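Local coordinates for protein digeranylgeranylglycerophospholipid reductase (Sulfolobus acidocaldarius, PDB 4OPC) that reduces the isoprenoid chains of unsaturated archaeols to saturated ones with the help of bound FAD during archaeal membrane lipid biosynthesis, at residues A[329-334]-A[429-434]. Residues are numbered along the deposited sequence; the frame is centred on the assembly and turned at random.
Sequences GLWDMN and RSPSSL
The indole of Trp331 meets the 429-434 loop with one face, against which lie the Ser430-Pro431 peptide and the proline ring. Pro431 CG sits over the six-membered ring, 3.9 Å from its centroid and 21° off the normal, a CH-pi contact. Toward the rim of the same face comes the peptide unit, with Ser430 C 3.7 Å above the indole plane. The opposite face receives the amide nitrogen of Asn334, ND2, 3.3 Å above the plane and likewise offset toward the rim; this nitrogen is hydrogen-bonded to Thr278 OG1, while OD1 accepts from the backbone N of Met279. At the edge, near the ring plane, Leu434 brings its CD1 to 4.3 Å from Trp331 CH2. Arg429 O approaches CD1 of the indole obliquely, at 3.4 Å. The CB of Trp331 already points toward the loop, and with CG anti to the backbone N (chi1 -154°), beside the carbonyl carbon, the indole continues in that direction. No hydrogen bond joins the two segments, but NE1 donates to the carbonyl O of Pro428, just ahead of the loop, and this bond helps fix the rotation of the indole. A leucine at Trp331 would probably leave Pro431 without its aromatic platform and the Pro428 carbonyl without its indole donor. The loop is braced internally: Ser432 OG donates to Ser430 OG at 2.7 Å, and Leu434 N bonds to Pro431 O within the 3-10 turn that leads into helix 434-452. The contact joins the connection between helices 410-425 and 434-452 to the junction of helices 327-330 and 332-357. At that junction Leu330 and Met333 pack against helix 302-322 and Ile285 of strand 284-286, while Pro431 also touches Ala327 and Ser328.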
loop_
_atom_site.group_PDB
_atom_site.type_symbol
_atom_site.label_atom_id
_atom_site.label_comp_id
_atom_site.label_asym_id
_atom_site.label_seq_id
_atom_site.Cartn_x
_atom_site.Cartn_y
_atom_site.Cartn_z
ATOM N N GLY A 329 24.030 -8.399 0.137
ATOM C CA GLY A 329 23.705 -9.238 1.274
ATOM C C GLY A 329 22.241 -9.193 1.677
ATOM O O GLY A 329 21.728 -10.151 2.258
ATOM N N LEU A 330 21.579 -8.083 1.367
ATOM C CA LEU A 330 20.181 -7.885 1.722
ATOM C C LEU A 330 19.261 -8.015 0.503
ATOM O O LEU A 330 18.051 -7.826 0.612
ATOM C CB LEU A 330 20.015 -6.501 2.362
ATOM C CG LEU A 330 20.679 -6.354 3.739
ATOM C CD1 LEU A 330 20.716 -4.904 4.162
ATOM C CD2 LEU A 330 19.963 -7.181 4.791
ATOM N N TRP A 331 19.838 -8.359 -0.642
ATOM C CA TRP A 331 19.127 -8.319 -1.927
ATOM C C TRP A 331 17.925 -9.256 -1.995
ATOM O O TRP A 331 17.006 -9.030 -2.787
ATOM C CB TRP A 331 20.104 -8.634 -3.059
ATOM C CG TRP A 331 19.709 -8.059 -4.389
ATOM C CD1 TRP A 331 19.303 -8.748 -5.495
ATOM C CD2 TRP A 331 19.676 -6.670 -4.745
ATOM N NE1 TRP A 331 19.032 -7.876 -6.520
ATOM C CE2 TRP A 331 19.256 -6.595 -6.086
ATOM C CE3 TRP A 331 19.983 -5.485 -4.066
ATOM C CZ2 TRP A 331 19.111 -5.376 -6.755
ATOM C CZ3 TRP A 331 19.844 -4.278 -4.732
ATOM C CH2 TRP A 331 19.408 -4.233 -6.060
ATOM N N ASP A 332 17.924 -10.299 -1.169
ATOM C CA ASP A 332 16.790 -11.222 -1.120
ATOM C C ASP A 332 15.495 -10.512 -0.759
ATOM O O ASP A 332 14.407 -11.009 -1.048
ATOM C CB ASP A 332 17.043 -12.354 -0.124
ATOM C CG ASP A 332 17.922 -13.444 -0.691
ATOM O OD1 ASP A 332 18.121 -13.472 -1.924
ATOM O OD2 ASP A 332 18.401 -14.278 0.099
ATOM N N MET A 333 15.611 -9.353 -0.120
ATOM C CA MET A 333 14.438 -8.531 0.164
ATOM C C MET A 333 13.693 -8.262 -1.138
ATOM O O MET A 333 12.472 -8.436 -1.224
ATOM C CB MET A 333 14.842 -7.199 0.797
ATOM C CG MET A 333 13.706 -6.189 0.868
ATOM S SD MET A 333 12.397 -6.747 1.981
ATOM C CE MET A 333 11.050 -5.675 1.495
ATOM N N ASN A 334 14.443 -7.846 -2.151
ATOM C CA ASN A 334 13.868 -7.527 -3.450
ATOM C C ASN A 334 13.310 -8.765 -4.125
ATOM O O ASN A 334 12.198 -8.744 -4.641
ATOM C CB ASN A 334 14.921 -6.907 -4.356
ATOM C CG ASN A 334 15.291 -5.506 -3.947
ATOM O OD1 ASN A 334 14.426 -4.702 -3.625
ATOM N ND2 ASN A 334 16.579 -5.204 -3.969
ATOM N N ARG A 429 19.509 -9.960 -10.422
ATOM C CA ARG A 429 19.929 -10.866 -9.360
ATOM C C ARG A 429 20.974 -10.241 -8.443
ATOM O O ARG A 429 21.280 -10.784 -7.389
ATOM C CB ARG A 429 20.452 -12.177 -9.948
ATOM C CG ARG A 429 19.446 -12.910 -10.821
ATOM C CD ARG A 429 18.125 -13.114 -10.093
ATOM N NE ARG A 429 18.303 -13.803 -8.818
ATOM C CZ ARG A 429 17.324 -14.398 -8.143
ATOM N NH1 ARG A 429 16.087 -14.398 -8.624
ATOM N NH2 ARG A 429 17.586 -15.002 -6.989
ATOM N N SER A 430 21.520 -9.103 -8.854
ATOM C CA SER A 430 22.503 -8.395 -8.047
ATOM C C SER A 430 22.375 -6.892 -8.300
ATOM O O SER A 430 21.795 -6.483 -9.297
ATOM C CB SER A 430 23.912 -8.876 -8.383
ATOM O OG SER A 430 24.400 -8.210 -9.528
ATOM N N PRO A 431 22.904 -6.063 -7.387
ATOM C CA PRO A 431 22.852 -4.603 -7.537
ATOM C C PRO A 431 23.511 -4.078 -8.809
ATOM O O PRO A 431 23.117 -3.024 -9.310
ATOM C CB PRO A 431 23.637 -4.109 -6.320
ATOM C CG PRO A 431 23.449 -5.165 -5.308
ATOM C CD PRO A 431 23.411 -6.456 -6.059
ATOM N N SER A 432 24.501 -4.798 -9.323
ATOM C CA SER A 432 25.255 -4.332 -10.476
ATOM C C SER A 432 24.377 -4.196 -11.716
ATOM O O SER A 432 24.718 -3.467 -12.642
ATOM C CB SER A 432 26.440 -5.262 -10.761
ATOM O OG SER A 432 25.991 -6.578 -11.036
ATOM N N SER A 433 23.243 -4.888 -11.722
ATOM C CA SER A 433 22.338 -4.871 -12.870
ATOM C C SER A 433 21.105 -3.996 -12.660
ATOM O O SER A 433 20.228 -3.945 -13.519
ATOM C CB SER A 433 21.882 -6.294 -13.213
ATOM O OG SER A 433 22.999 -7.125 -13.487
ATOM N N LEU A 434 21.035 -3.309 -11.525
ATOM C CA LEU A 434 19.851 -2.518 -11.205
ATOM C C LEU A 434 19.621 -1.384 -12.194
ATOM O O LEU A 434 18.504 -1.163 -12.638
ATOM C CB LEU A 434 19.949 -1.943 -9.791
ATOM C CG LEU A 434 18.757 -1.101 -9.339
ATOM C CD1 LEU A 434 17.511 -1.962 -9.201
ATOM C CD2 LEU A 434 19.083 -0.398 -8.026
#